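Local coordinates for protein putative aminotransferase (Actinomadura melliaura, PDB 4ZWV) that probably acts as a pyridoxal 5'-phosphate-dependent sugar aminotransferase in making the aminopentose of the indolocarbazole AT2433, at residues I144-E149 with G153-V158; A86-I91 with R322-H327; E311-M316 with R361-A366; H164-S169 with C182-Q187. All coordinates share one frame; numbering follows the deposited sequence.

Contact 1. Residues I144-E149 with G153-V158; sequences ILDRAE and GFRPAV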
loop_
_atom_site.group_PDB
_atom_site.type_symbol
_atom_site.label_atom_id
_atom_site.label_comp_id
_atom_site.label_asym_id
_atom_site.label_seq_id
_atom_site.Cartn_x
_atom_site.Cartn_y
_atom_site.Cartn_z
ATOM N N ILE A 144 10.291 -29.663 -11.658
ATOM C CA ILE A 144 11.029 -29.607 -10.405
ATOM C C ILE A 144 10.074 -29.754 -9.224
ATOM O O ILE A 144 10.353 -30.506 -8.281
ATOM C CB ILE A 144 11.821 -28.294 -10.301
ATOM C CG1 ILE A 144 12.993 -28.343 -11.283
ATOM C CG2 ILE A 144 12.316 -28.072 -8.868
ATOM C CD1 ILE A 144 13.662 -26.993 -11.525
ATOM N N LEU A 145 8.944 -29.066 -9.301
ATOM C CA LEU A 145 7.938 -29.126 -8.246
ATOM C C LEU A 145 7.237 -30.479 -8.203
ATOM O O LEU A 145 6.860 -30.941 -7.121
ATOM C CB LEU A 145 6.932 -28.005 -8.423
ATOM C CG LEU A 145 7.547 -26.662 -8.042
ATOM C CD1 LEU A 145 6.529 -25.617 -8.315
ATOM C CD2 LEU A 145 7.963 -26.651 -6.572
ATOM N N ASP A 146 7.048 -31.111 -9.363
ATOM C CA ASP A 146 6.518 -32.472 -9.387
ATOM C C ASP A 146 7.395 -33.398 -8.547
ATOM O O ASP A 146 6.896 -34.196 -7.745
ATOM C CB ASP A 146 6.440 -33.032 -10.816
ATOM C CG ASP A 146 5.388 -32.346 -11.673
ATOM O OD1 ASP A 146 4.489 -31.671 -11.135
ATOM O OD2 ASP A 146 5.449 -32.520 -12.915
ATOM N N ARG A 147 8.706 -33.307 -8.754
ATOM C CA ARG A 147 9.648 -34.151 -8.030
ATOM C C ARG A 147 9.703 -33.781 -6.551
ATOM O O ARG A 147 9.847 -34.664 -5.705
ATOM C CB ARG A 147 11.041 -34.068 -8.665
ATOM C CG ARG A 147 11.097 -34.684 -10.063
ATOM C CD ARG A 147 12.511 -34.733 -10.648
ATOM N NE ARG A 147 13.043 -33.408 -10.969
ATOM C CZ ARG A 147 12.758 -32.729 -12.082
ATOM N NH1 ARG A 147 11.916 -33.229 -12.983
ATOM N NH2 ARG A 147 13.302 -31.540 -12.288
ATOM N N ALA A 148 9.595 -32.492 -6.245
ATOM C CA ALA A 148 9.606 -32.050 -4.855
ATOM C C ALA A 148 8.382 -32.582 -4.120
ATOM O O ALA A 148 8.475 -33.007 -2.969
ATOM C CB ALA A 148 9.658 -30.523 -4.769
ATOM N N GLU A 149 7.235 -32.562 -4.790
ATOM C CA GLU A 149 5.993 -33.048 -4.192
ATOM C C GLU A 149 6.074 -34.551 -3.896
ATOM O O GLU A 149 5.604 -35.021 -2.853
ATOM C CB GLU A 149 4.810 -32.729 -5.119
ATOM C CG GLU A 149 3.440 -33.129 -4.588
ATOM C CD GLU A 149 2.311 -32.610 -5.461
ATOM O OE1 GLU A 149 2.577 -32.202 -6.611
ATOM O OE2 GLU A 149 1.156 -32.582 -4.990
ATOM N N GLY A 153 5.791 -34.596 -0.124
ATOM C CA GLY A 153 4.342 -34.653 0.019
ATOM C C GLY A 153 3.645 -33.310 -0.173
ATOM O O GLY A 153 2.557 -33.246 -0.745
ATOM N N PHE A 154 4.321 -32.222 0.177
ATOM C CA PHE A 154 3.765 -30.912 -0.109
ATOM C C PHE A 154 4.404 -30.393 -1.379
ATOM O O PHE A 154 5.514 -30.775 -1.746
ATOM C CB PHE A 154 3.993 -29.952 1.075
ATOM C CG PHE A 154 5.448 -29.673 1.378
ATOM C CD1 PHE A 154 6.167 -28.746 0.628
ATOM C CD2 PHE A 154 6.085 -30.309 2.439
ATOM C CE1 PHE A 154 7.505 -28.489 0.907
ATOM C CE2 PHE A 154 7.429 -30.048 2.730
ATOM C CZ PHE A 154 8.129 -29.135 1.965
ATOM N N ARG A 155 3.679 -29.518 -2.057
ATOM C CA ARG A 155 4.159 -28.912 -3.287
ATOM C C ARG A 155 4.302 -27.424 -3.033
ATOM O O ARG A 155 3.298 -26.735 -2.887
ATOM C CB ARG A 155 3.187 -29.179 -4.433
ATOM C CG ARG A 155 3.682 -28.696 -5.786
ATOM C CD ARG A 155 2.575 -28.758 -6.834
ATOM N NE ARG A 155 3.075 -28.403 -8.163
ATOM C CZ ARG A 155 3.584 -29.282 -9.020
ATOM N NH1 ARG A 155 3.644 -30.564 -8.694
ATOM N NH2 ARG A 155 4.023 -28.881 -10.205
ATOM N N PRO A 156 5.545 -26.917 -2.982
ATOM C CA PRO A 156 5.709 -25.476 -2.751
ATOM C C PRO A 156 5.020 -24.652 -3.827
ATOM O O PRO A 156 5.101 -24.993 -5.010
ATOM C CB PRO A 156 7.229 -25.275 -2.810
ATOM C CG PRO A 156 7.812 -26.623 -2.551
ATOM C CD PRO A 156 6.835 -27.612 -3.125
ATOM N N ALA A 157 4.353 -23.587 -3.414
ATOM C CA ALA A 157 3.709 -22.690 -4.352
ATOM C C ALA A 157 4.731 -21.859 -5.090
ATOM O O ALA A 157 5.771 -21.514 -4.536
ATOM C CB ALA A 157 2.736 -21.786 -3.632
ATOM N N VAL A 158 4.422 -21.538 -6.339
ATOM C CA VAL A 158 5.211 -20.584 -7.109
ATOM C C VAL A 158 4.416 -19.301 -7.273
ATOM O O VAL A 158 3.232 -19.336 -7.623
ATOM C CB VAL A 158 5.575 -21.134 -8.504
ATOM C CG1 VAL A 158 6.162 -20.023 -9.386
ATOM C CG2 VAL A 158 6.553 -22.268 -8.372
HETATM O O HOH W 1 0.710 -32.017 -2.378
#

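Contact 2. Residues A86-I91 with R322-H327; sequences ATNWAI and RRNDEH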
loop_
_atom_site.group_PDB
_atom_site.type_symbol
_atom_site.label_atom_id
_atom_site.label_comp_id
_atom_site.label_asym_id
_atom_site.label_seq_id
_atom_site.Cartn_x
_atom_site.Cartn_y
_atom_site.Cartn_z
ATOM N N ALA A 86 11.522 -4.949 -3.894
ATOM C CA ALA A 86 10.150 -5.314 -3.533
ATOM C C ALA A 86 9.923 -6.822 -3.484
ATOM O O ALA A 86 9.227 -7.312 -2.597
ATOM C CB ALA A 86 9.167 -4.692 -4.511
ATOM N N THR A 87 10.505 -7.547 -4.438
ATOM C CA THR A 87 10.324 -8.993 -4.518
ATOM C C THR A 87 10.697 -9.655 -3.205
ATOM O O THR A 87 9.976 -10.494 -2.662
ATOM C CB THR A 87 11.199 -9.600 -5.626
ATOM O OG1 THR A 87 10.942 -8.921 -6.862
ATOM C CG2 THR A 87 10.915 -11.089 -5.777
ATOM N N ASN A 88 11.833 -9.237 -2.679
ATOM C CA ASN A 88 12.383 -9.873 -1.500
ATOM C C ASN A 88 11.929 -9.238 -0.203
ATOM O O ASN A 88 11.783 -9.928 0.804
ATOM C CB ASN A 88 13.905 -9.880 -1.615
ATOM C CG ASN A 88 14.350 -10.821 -2.701
ATOM O OD1 ASN A 88 13.908 -11.961 -2.706
ATOM N ND2 ASN A 88 15.143 -10.343 -3.671
ATOM N N TRP A 89 11.670 -7.934 -0.205
ATOM C CA TRP A 89 11.197 -7.344 1.034
ATOM C C TRP A 89 9.771 -7.803 1.356
ATOM O O TRP A 89 9.405 -7.874 2.531
ATOM C CB TRP A 89 11.268 -5.820 0.975
ATOM C CG TRP A 89 12.672 -5.193 0.907
ATOM C CD1 TRP A 89 12.921 -3.852 0.825
ATOM C CD2 TRP A 89 13.982 -5.837 0.917
ATOM N NE1 TRP A 89 14.272 -3.609 0.779
ATOM C CE2 TRP A 89 14.946 -4.804 0.831
ATOM C CE3 TRP A 89 14.430 -7.169 0.991
ATOM C CZ2 TRP A 89 16.326 -5.055 0.820
ATOM C CZ3 TRP A 89 15.812 -7.419 0.970
ATOM C CH2 TRP A 89 16.738 -6.367 0.883
ATOM N N ALA A 90 8.988 -8.131 0.335
ATOM C CA ALA A 90 7.663 -8.721 0.572
ATOM C C ALA A 90 7.773 -10.007 1.392
ATOM O O ALA A 90 6.932 -10.270 2.257
ATOM C CB ALA A 90 6.950 -8.989 -0.755
ATOM N N ILE A 91 8.814 -10.795 1.126
ATOM C CA ILE A 91 9.063 -12.028 1.877
ATOM C C ILE A 91 9.342 -11.730 3.345
ATOM O O ILE A 91 8.782 -12.376 4.233
ATOM C CB ILE A 91 10.252 -12.824 1.283
ATOM C CG1 ILE A 91 9.936 -13.230 -0.162
ATOM C CG2 ILE A 91 10.563 -14.060 2.155
ATOM C CD1 ILE A 91 11.168 -13.752 -0.921
ATOM N N ARG A 322 20.638 -2.767 -7.035
ATOM C CA ARG A 322 21.761 -3.480 -6.427
ATOM C C ARG A 322 21.314 -4.918 -6.134
ATOM O O ARG A 322 20.167 -5.135 -5.734
ATOM C CB ARG A 322 22.218 -2.783 -5.143
ATOM C CG ARG A 322 23.411 -3.430 -4.481
ATOM C CD ARG A 322 23.781 -2.732 -3.173
ATOM N NE ARG A 322 25.028 -3.270 -2.636
ATOM C CZ ARG A 322 25.705 -2.744 -1.621
ATOM N NH1 ARG A 322 25.265 -1.644 -1.029
ATOM N NH2 ARG A 322 26.826 -3.320 -1.202
ATOM N N ARG A 323 22.190 -5.902 -6.338
ATOM C CA ARG A 323 21.837 -7.268 -5.938
ATOM C C ARG A 323 21.410 -7.268 -4.463
ATOM O O ARG A 323 22.124 -6.733 -3.604
ATOM C CB ARG A 323 23.003 -8.243 -6.189
ATOM C CG ARG A 323 24.324 -7.872 -5.519
ATOM C CD ARG A 323 25.451 -8.842 -5.921
ATOM N NE ARG A 323 25.301 -10.156 -5.298
ATOM C CZ ARG A 323 26.128 -11.170 -5.526
ATOM N NH1 ARG A 323 27.149 -11.013 -6.367
ATOM N NH2 ARG A 323 25.932 -12.335 -4.925
ATOM N N ASN A 324 20.236 -7.836 -4.171
ATOM C CA ASN A 324 19.581 -7.575 -2.881
ATOM C C ASN A 324 20.308 -8.235 -1.711
ATOM O O ASN A 324 20.162 -7.807 -0.560
ATOM C CB ASN A 324 18.128 -8.068 -2.870
ATOM C CG ASN A 324 17.219 -7.365 -3.884
ATOM O OD1 ASN A 324 16.042 -7.703 -3.965
ATOM N ND2 ASN A 324 17.747 -6.426 -4.670
ATOM N N ASP A 325 21.080 -9.278 -2.009
ATOM C CA ASP A 325 21.772 -10.026 -0.962
ATOM C C ASP A 325 22.939 -9.246 -0.364
ATOM O O ASP A 325 23.480 -9.646 0.664
ATOM C CB ASP A 325 22.257 -11.399 -1.497
ATOM C CG ASP A 325 23.234 -11.289 -2.671
ATOM O OD1 ASP A 325 23.115 -10.362 -3.498
ATOM O OD2 ASP A 325 24.128 -12.167 -2.774
ATOM N N GLU A 326 23.300 -8.120 -0.979
ATOM C CA GLU A 326 24.375 -7.273 -0.446
ATOM C C GLU A 326 23.891 -6.235 0.584
ATOM O O GLU A 326 24.711 -5.587 1.241
ATOM C CB GLU A 326 25.104 -6.554 -1.587
ATOM C CG GLU A 326 26.068 -7.457 -2.347
ATOM C CD GLU A 326 26.890 -6.717 -3.390
ATOM O OE1 GLU A 326 26.676 -5.510 -3.601
ATOM O OE2 GLU A 326 27.771 -7.353 -4.013
ATOM N N HIS A 327 22.580 -6.056 0.708
ATOM C CA HIS A 327 22.059 -5.065 1.651
ATOM C C HIS A 327 22.287 -5.482 3.090
ATOM O O HIS A 327 22.147 -6.664 3.442
ATOM C CB HIS A 327 20.573 -4.840 1.402
ATOM C CG HIS A 327 20.284 -4.102 0.134
ATOM N ND1 HIS A 327 20.892 -2.907 -0.183
ATOM C CD2 HIS A 327 19.455 -4.393 -0.899
ATOM C CE1 HIS A 327 20.441 -2.486 -1.352
ATOM N NE2 HIS A 327 19.567 -3.367 -1.806
#

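Contact 3. Residues E311-M316 with R361-A366; sequences EAAGIM and REHVVA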
loop_
_atom_site.group_PDB
_atom_site.type_symbol
_atom_site.label_atom_id
_atom_site.label_comp_id
_atom_site.label_asym_id
_atom_site.label_seq_id
_atom_site.Cartn_x
_atom_site.Cartn_y
_atom_site.Cartn_z
ATOM N N GLU A 311 27.956 7.568 -20.409
ATOM C CA GLU A 311 27.685 8.869 -19.794
ATOM C C GLU A 311 28.095 10.023 -20.709
ATOM O O GLU A 311 27.332 10.970 -20.895
ATOM C CB GLU A 311 28.405 8.981 -18.445
ATOM C CG GLU A 311 27.831 8.059 -17.376
ATOM C CD GLU A 311 28.754 7.879 -16.177
ATOM O OE1 GLU A 311 29.861 8.460 -16.178
ATOM O OE2 GLU A 311 28.369 7.150 -15.236
ATOM N N ALA A 312 29.291 9.930 -21.287
ATOM C CA ALA A 312 29.809 10.984 -22.166
ATOM C C ALA A 312 28.981 11.111 -23.444
ATOM O O ALA A 312 28.937 12.174 -24.067
ATOM C CB ALA A 312 31.264 10.717 -22.509
ATOM N N ALA A 313 28.326 10.021 -23.830
ATOM C CA ALA A 313 27.496 10.004 -25.032
ATOM C C ALA A 313 26.028 10.300 -24.725
ATOM O O ALA A 313 25.173 10.218 -25.609
ATOM C CB ALA A 313 27.620 8.658 -25.734
ATOM N N GLY A 314 25.730 10.628 -23.472
ATOM C CA GLY A 314 24.361 10.929 -23.090
ATOM C C GLY A 314 23.450 9.717 -23.173
ATOM O O GLY A 314 22.296 9.826 -23.584
ATOM N N ILE A 315 23.976 8.554 -22.803
ATOM C CA ILE A 315 23.185 7.327 -22.762
ATOM C C ILE A 315 23.119 6.825 -21.328
ATOM O O ILE A 315 24.149 6.603 -20.704
ATOM C CB ILE A 315 23.786 6.226 -23.670
ATOM C CG1 ILE A 315 23.850 6.701 -25.124
ATOM C CG2 ILE A 315 22.979 4.937 -23.537
ATOM C CD1 ILE A 315 24.833 5.911 -25.990
HETATM N N MSE A 316 21.914 6.675 -20.791
HETATM C CA MSE A 316 21.761 6.182 -19.431
HETATM C C MSE A 316 21.855 4.669 -19.437
HETATM O O MSE A 316 21.053 4.003 -20.085
HETATM C CB MSE A 316 20.433 6.630 -18.827
HETATM C CG MSE A 316 20.247 6.176 -17.394
HETATM SE SE MSE A 316 18.552 6.788 -16.675
HETATM C CE MSE A 316 18.868 8.707 -16.790
ATOM N N ARG A 361 18.711 4.903 -31.214
ATOM C CA ARG A 361 19.255 3.542 -31.100
ATOM C C ARG A 361 20.489 3.359 -31.968
ATOM O O ARG A 361 21.375 2.575 -31.625
ATOM C CB ARG A 361 18.204 2.476 -31.434
ATOM C CG ARG A 361 17.708 2.470 -32.858
ATOM C CD ARG A 361 16.658 1.386 -33.034
ATOM N NE ARG A 361 16.368 1.158 -34.446
ATOM C CZ ARG A 361 15.351 0.433 -34.895
ATOM N NH1 ARG A 361 14.510 -0.140 -34.042
ATOM N NH2 ARG A 361 15.173 0.287 -36.203
ATOM N N GLU A 362 20.552 4.086 -33.082
ATOM C CA GLU A 362 21.739 4.075 -33.929
ATOM C C GLU A 362 22.901 4.713 -33.178
ATOM O O GLU A 362 24.046 4.273 -33.293
ATOM C CB GLU A 362 21.467 4.814 -35.238
ATOM C CG GLU A 362 20.606 4.027 -36.208
ATOM C CD GLU A 362 20.073 4.873 -37.347
ATOM O OE1 GLU A 362 20.557 6.013 -37.525
ATOM O OE2 GLU A 362 19.170 4.397 -38.066
ATOM N N HIS A 363 22.588 5.726 -32.373
ATOM C CA HIS A 363 23.593 6.391 -31.556
ATOM C C HIS A 363 24.139 5.451 -30.473
ATOM O O HIS A 363 25.346 5.428 -30.218
ATOM C CB HIS A 363 23.003 7.667 -30.931
ATOM C CG HIS A 363 23.922 8.360 -29.972
ATOM N ND1 HIS A 363 25.154 8.853 -30.344
ATOM C CD2 HIS A 363 23.775 8.663 -28.661
ATOM C CE1 HIS A 363 25.734 9.412 -29.296
ATOM N NE2 HIS A 363 24.917 9.315 -28.264
ATOM N N VAL A 364 23.255 4.666 -29.859
ATOM C CA VAL A 364 23.663 3.692 -28.851
ATOM C C VAL A 364 24.619 2.669 -29.471
ATOM O O VAL A 364 25.704 2.416 -28.941
ATOM C CB VAL A 364 22.446 2.975 -28.235
ATOM C CG1 VAL A 364 22.884 1.807 -27.352
ATOM C CG2 VAL A 364 21.588 3.969 -27.445
ATOM N N VAL A 365 24.225 2.110 -30.610
ATOM C CA VAL A 365 25.039 1.110 -31.293
ATOM C C VAL A 365 26.377 1.672 -31.757
ATOM O O VAL A 365 27.414 1.045 -31.552
ATOM C CB VAL A 365 24.286 0.512 -32.499
ATOM C CG1 VAL A 365 25.240 -0.253 -33.417
ATOM C CG2 VAL A 365 23.160 -0.385 -32.006
ATOM N N ALA A 366 26.360 2.860 -32.360
ATOM C CA ALA A 366 27.587 3.471 -32.862
ATOM C C ALA A 366 28.560 3.773 -31.725
ATOM O O ALA A 366 29.776 3.603 -31.867
ATOM C CB ALA A 366 27.269 4.742 -33.633
#

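Contact 4. Residues H164-S169 with C182-Q187; sequences HAWGAS and CVFSFQ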
loop_
_atom_site.group_PDB
_atom_site.type_symbol
_atom_site.label_atom_id
_atom_site.label_comp_id
_atom_site.label_asym_id
_atom_site.label_seq_id
_atom_site.Cartn_x
_atom_site.Cartn_y
_atom_site.Cartn_z
ATOM N N HIS A 164 8.170 -6.805 -14.892
ATOM C CA HIS A 164 8.874 -6.360 -16.097
ATOM C C HIS A 164 8.305 -6.961 -17.365
ATOM O O HIS A 164 8.827 -6.718 -18.459
ATOM C CB HIS A 164 10.354 -6.745 -16.034
ATOM C CG HIS A 164 11.123 -6.006 -14.996
ATOM N ND1 HIS A 164 12.457 -6.247 -14.748
ATOM C CD2 HIS A 164 10.755 -5.015 -14.152
ATOM C CE1 HIS A 164 12.877 -5.436 -13.795
ATOM N NE2 HIS A 164 11.863 -4.680 -13.412
ATOM N N ALA A 165 7.253 -7.759 -17.215
ATOM C CA ALA A 165 6.877 -8.682 -18.280
ATOM C C ALA A 165 5.421 -8.563 -18.724
ATOM O O ALA A 165 4.828 -9.525 -19.209
ATOM C CB ALA A 165 7.180 -10.114 -17.835
ATOM N N TRP A 166 4.838 -7.372 -18.611
ATOM C CA TRP A 166 3.533 -7.188 -19.223
ATOM C C TRP A 166 3.593 -7.564 -20.716
ATOM O O TRP A 166 4.511 -7.169 -21.440
ATOM C CB TRP A 166 3.024 -5.742 -19.070
ATOM C CG TRP A 166 1.650 -5.629 -19.661
ATOM C CD1 TRP A 166 1.312 -5.078 -20.863
ATOM C CD2 TRP A 166 0.436 -6.150 -19.101
ATOM N NE1 TRP A 166 -0.040 -5.208 -21.074
ATOM C CE2 TRP A 166 -0.598 -5.873 -20.015
ATOM C CE3 TRP A 166 0.129 -6.833 -17.923
ATOM C CZ2 TRP A 166 -1.921 -6.236 -19.777
ATOM C CZ3 TRP A 166 -1.181 -7.207 -17.692
ATOM C CH2 TRP A 166 -2.191 -6.905 -18.614
ATOM N N GLY A 167 2.619 -8.352 -21.156
ATOM C CA GLY A 167 2.529 -8.753 -22.545
ATOM C C GLY A 167 3.427 -9.912 -22.950
ATOM O O GLY A 167 3.456 -10.281 -24.124
ATOM N N ALA A 168 4.184 -10.464 -22.001
ATOM C CA ALA A 168 5.089 -11.573 -22.320
ATOM C C ALA A 168 4.330 -12.884 -22.413
ATOM O O ALA A 168 3.232 -13.013 -21.861
ATOM C CB ALA A 168 6.199 -11.683 -21.276
ATOM N N SER A 169 4.923 -13.854 -23.109
ATOM C CA SER A 169 4.332 -15.183 -23.218
ATOM C C SER A 169 5.423 -16.237 -23.181
ATOM O O SER A 169 6.594 -15.944 -23.410
ATOM C CB SER A 169 3.523 -15.322 -24.502
ATOM O OG SER A 169 4.368 -15.182 -25.626
ATOM N N CYS A 182 0.350 -14.974 -10.433
ATOM C CA CYS A 182 1.218 -14.012 -11.108
ATOM C C CYS A 182 0.930 -12.626 -10.605
ATOM O O CYS A 182 -0.225 -12.302 -10.331
ATOM C CB CYS A 182 0.998 -14.015 -12.610
ATOM S SG CYS A 182 1.498 -15.538 -13.382
ATOM N N VAL A 183 1.969 -11.810 -10.491
ATOM C CA VAL A 183 1.774 -10.406 -10.117
ATOM C C VAL A 183 2.372 -9.488 -11.165
ATOM O O VAL A 183 3.573 -9.531 -11.436
ATOM C CB VAL A 183 2.391 -10.052 -8.741
ATOM C CG1 VAL A 183 2.095 -8.571 -8.406
ATOM C CG2 VAL A 183 1.846 -10.979 -7.648
ATOM N N PHE A 184 1.512 -8.679 -11.774
ATOM C CA PHE A 184 1.947 -7.647 -12.705
ATOM C C PHE A 184 2.034 -6.301 -11.997
ATOM O O PHE A 184 1.338 -6.079 -11.016
ATOM C CB PHE A 184 0.977 -7.556 -13.879
ATOM C CG PHE A 184 0.937 -8.799 -14.721
ATOM C CD1 PHE A 184 0.045 -9.823 -14.428
ATOM C CD2 PHE A 184 1.801 -8.943 -15.795
ATOM C CE1 PHE A 184 0.002 -10.978 -15.209
ATOM C CE2 PHE A 184 1.768 -10.097 -16.584
ATOM C CZ PHE A 184 0.867 -11.112 -16.294
ATOM N N SER A 185 2.910 -5.428 -12.489
ATOM C CA SER A 185 3.052 -4.075 -11.951
ATOM C C SER A 185 2.643 -3.033 -12.974
ATOM O O SER A 185 3.044 -3.121 -14.146
ATOM C CB SER A 185 4.492 -3.794 -11.530
ATOM O OG SER A 185 4.647 -2.398 -11.249
ATOM N N PHE A 186 1.880 -2.039 -12.507
ATOM C CA PHE A 186 1.518 -0.892 -13.336
ATOM C C PHE A 186 2.100 0.391 -12.746
ATOM O O PHE A 186 1.538 1.485 -12.886
ATOM C CB PHE A 186 -0.006 -0.796 -13.479
ATOM C CG PHE A 186 -0.655 -2.080 -13.924
ATOM C CD1 PHE A 186 -0.114 -2.835 -14.964
ATOM C CD2 PHE A 186 -1.799 -2.537 -13.293
ATOM C CE1 PHE A 186 -0.722 -4.024 -15.365
ATOM C CE2 PHE A 186 -2.400 -3.717 -13.683
ATOM C CZ PHE A 186 -1.857 -4.466 -14.727
ATOM N N GLN A 187 3.252 0.254 -12.101
ATOM C CA GLN A 187 4.007 1.415 -11.628
ATOM C C GLN A 187 4.383 2.321 -12.809
ATOM O O GLN A 187 4.437 1.864 -13.956
ATOM C CB GLN A 187 5.255 0.943 -10.881
ATOM C CG GLN A 187 5.955 2.020 -10.068
ATOM C CD GLN A 187 7.015 2.766 -10.850
ATOM O OE1 GLN A 187 7.509 2.284 -11.872
ATOM N NE2 GLN A 187 7.364 3.953 -10.375
#

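Contact 1. Residues I144-E149 with G153-V158
Leu145 fills the middle of this contact, its forked end reaching from the helix onto the segment that leads into the next strand. CD1 of Leu145 presses on CG2 of Val158 at 3.3 Å, tighter than an ordinary van der Waals contact, while its CD2 slides along the ring of Pro156 and comes within 3.8 Å of the proline CD. Further out, CB of Leu145 lies over one face of the Arg155 guanidinium, 3.5 Å from NH2. The arginine is extended from CG to NE, with CG opposite its own backbone N (chi1 -174°), which carries the charged end back along the helix to two carboxylates. Arg155 NH1 and NH2 both converge on OD1 of Asp146, at 2.8 and 3.0 Å; NH1 meets the anti lone pair of OD1, and NH2 comes from above the carboxylate plane. Arg155 NH1 also bonds OE1 of Glu149 at 2.9 Å, so two acids hold the guanidinium from its edge and fix its rotation. At the outer rim a water donates to both Glu149 OE2 and Gly153 O, and Gly153 N bonds Glu149 O where the helix ends and the chain turns with positive phi. All this joins the end of helix 138-152 to strand 157-161 in a beta-alpha-beta unit, with Leu145, Pro156 and Val158 also resting on strand 123-129.

Contact 2. Residues A86-I91 with R322-H327
Asn88 and Asn324 meet through their amides: ND2 of Asn88 donates to OD1 of Asn324 over 2.8 Å, in a nearly straight bond. The two amide planes stand almost perpendicular, 89° apart. The acceptor lies in the plane of the Asn88 amide, whereas the donor is tilted from the carbonyl plane of Asn324. In both asparagines CB is directed toward the other segment and CG lies beside the backbone N, opposite the carbonyl carbon (chi1 -69° in Asn88, much the same in Asn324), which brings the two amides into bonding range. Both amides are buried and have further partners: Asn88 OD1 bonds Ser79 and its ND2 also gives to Thr80 O, while Asn324 ND2 turns back to Arg322 O, 2.9 Å away and nearly along that carbonyl's axis. The second meeting is aromatic. The far end of the Trp89 indole reaches His327, CZ2 lying 3.6 Å from CD2; the two side chains cross at about a right angle, and the ring pair is oblique, with planes 62° apart. CH2 of Trp89 also comes 4.0 Å from Asn324 O. Outside partners hold both rings: Trp89 NE1 donates to Tyr217 O of the second subunit, and His327 NE2 is hydrogen-bonded to Glu85. Helix 85-93 is thus tied to the loop ahead of helix 338-344 beside the subunit interface, with Trp89 about 7 Å, side chain to side chain, from Thr58 of the pyridoxal phosphate site, as in fold-type I PLP enzymes, whose active sites lie near the dimer interface.

Contact 3. Residues E311-M316 with R361-A366
His363 reaches from its helix to the chain leaving helix 303-312, and NE2 donates to the backbone O of Ala313 over 2.8 Å. The bond is close to straight, 171° at the hydrogen; the oxygen lies in the imidazole plane, and the N-H meets a lone pair of the carbonyl in the carbonyl plane. CB of Ala313 lies off the ring plane, 3.8 Å from NE2 of His363. Alongside, CD1 of Ile315 touches CA of Val364 at 3.8 Å and its CG2 at 4.1 Å, and also approaches CD2 of His363, so one isoleucine methyl spans two successive residues of the helix. What aims the imidazole is its first torsion: CG lies opposite the backbone N (chi1 175°), and the ring stretches out from the helix toward Ala313. An alanine at His363 would remove the imidazole and is likely to leave the Ala313 carbonyl without this donor and Ile315 CD1 with less to pack on. Behind the first shell, Gly314 takes positive phi, its N bonding Glu311 O, and turns the chain so that Ala313 O and the Ile315 side chain both face helix 358-369. Thr367 of that helix touches both Ala313 and Ile315, while Val364 also packs on Tyr270 of helix 243-273. A Schellman motif thus closes helix 303-312, and the Ala313 carbonyl and Ile315, just past the helix end, meet helix 358-369, away from the cofactor site.

Contact 4. Residues H164-S169 with C182-Q187
Residues 164-169 form a loop with a type II turn from Ala165 to Ala168, closed by Ala168 N to Ala165 O and carrying Gly167 at positive phi, and the loop comes nearest strand 181-185 where Trp166 faces Phe184, their CA atoms 6.7 Å apart. Trp166 has CG opposite its backbone N (chi1 -177°), and this swings the indole from the turn in between the two phenylalanines. Its benzo edge points at the face of Phe184, CE3 lying 3.4 Å from CD2, in a T-shaped pair with planes 78° apart. Phe186 reverses the roles and brings its own edge to the face of the indole, its CE1 3.9 Å from Trp166 CE3 and the planes at 77°. Tryptophan thus serves as edge to one ring and face to the other. At the rim of Phe184, Ala165 O lies near the ring plane, 4.1 Å from CE2. The cluster lies close to the cofactor site of this probable PLP-dependent aminotransferase, the Phe184 side chain about 7 Å from Gly57: His164 and Ser185, one from each segment, belong to that site, and Ser185 OG bonds a phosphate oxygen of the modified lysine at position 190. Ser185 OG also accepts from Gln187 N at 3.1 Å, an ST turn that carries the chain out of the strand. A leucine in place of Phe184 would take away the flat face on which the indole edge rests and would probably leave Trp166 freer to shift. Trp166 and Phe186 both touch Leu42 of helix 33-46, and Phe184 touches Leu46.

From the N terminus, residues 86-91 come first and wait until 322-327 to close contact 2, a loop of 230 residues that ties helix 85-93 to the loop before helix 338-344. Nested inside it, contact 1 closes a short turn from helix 138-152 into strand 157-161, and contact 4 then closes a second local loop, in series with it, onto strand 181-185. Those two strands are neighbours in the mixed seven-stranded sheet. Contact 3 opens at 311-316, before contact 2 has closed, so the two cross; both touch the second subunit. Contact 3 closes a 44-residue loop, joining the end of helix 303-312 to helix 358-369, across the chain's centre from contact 1.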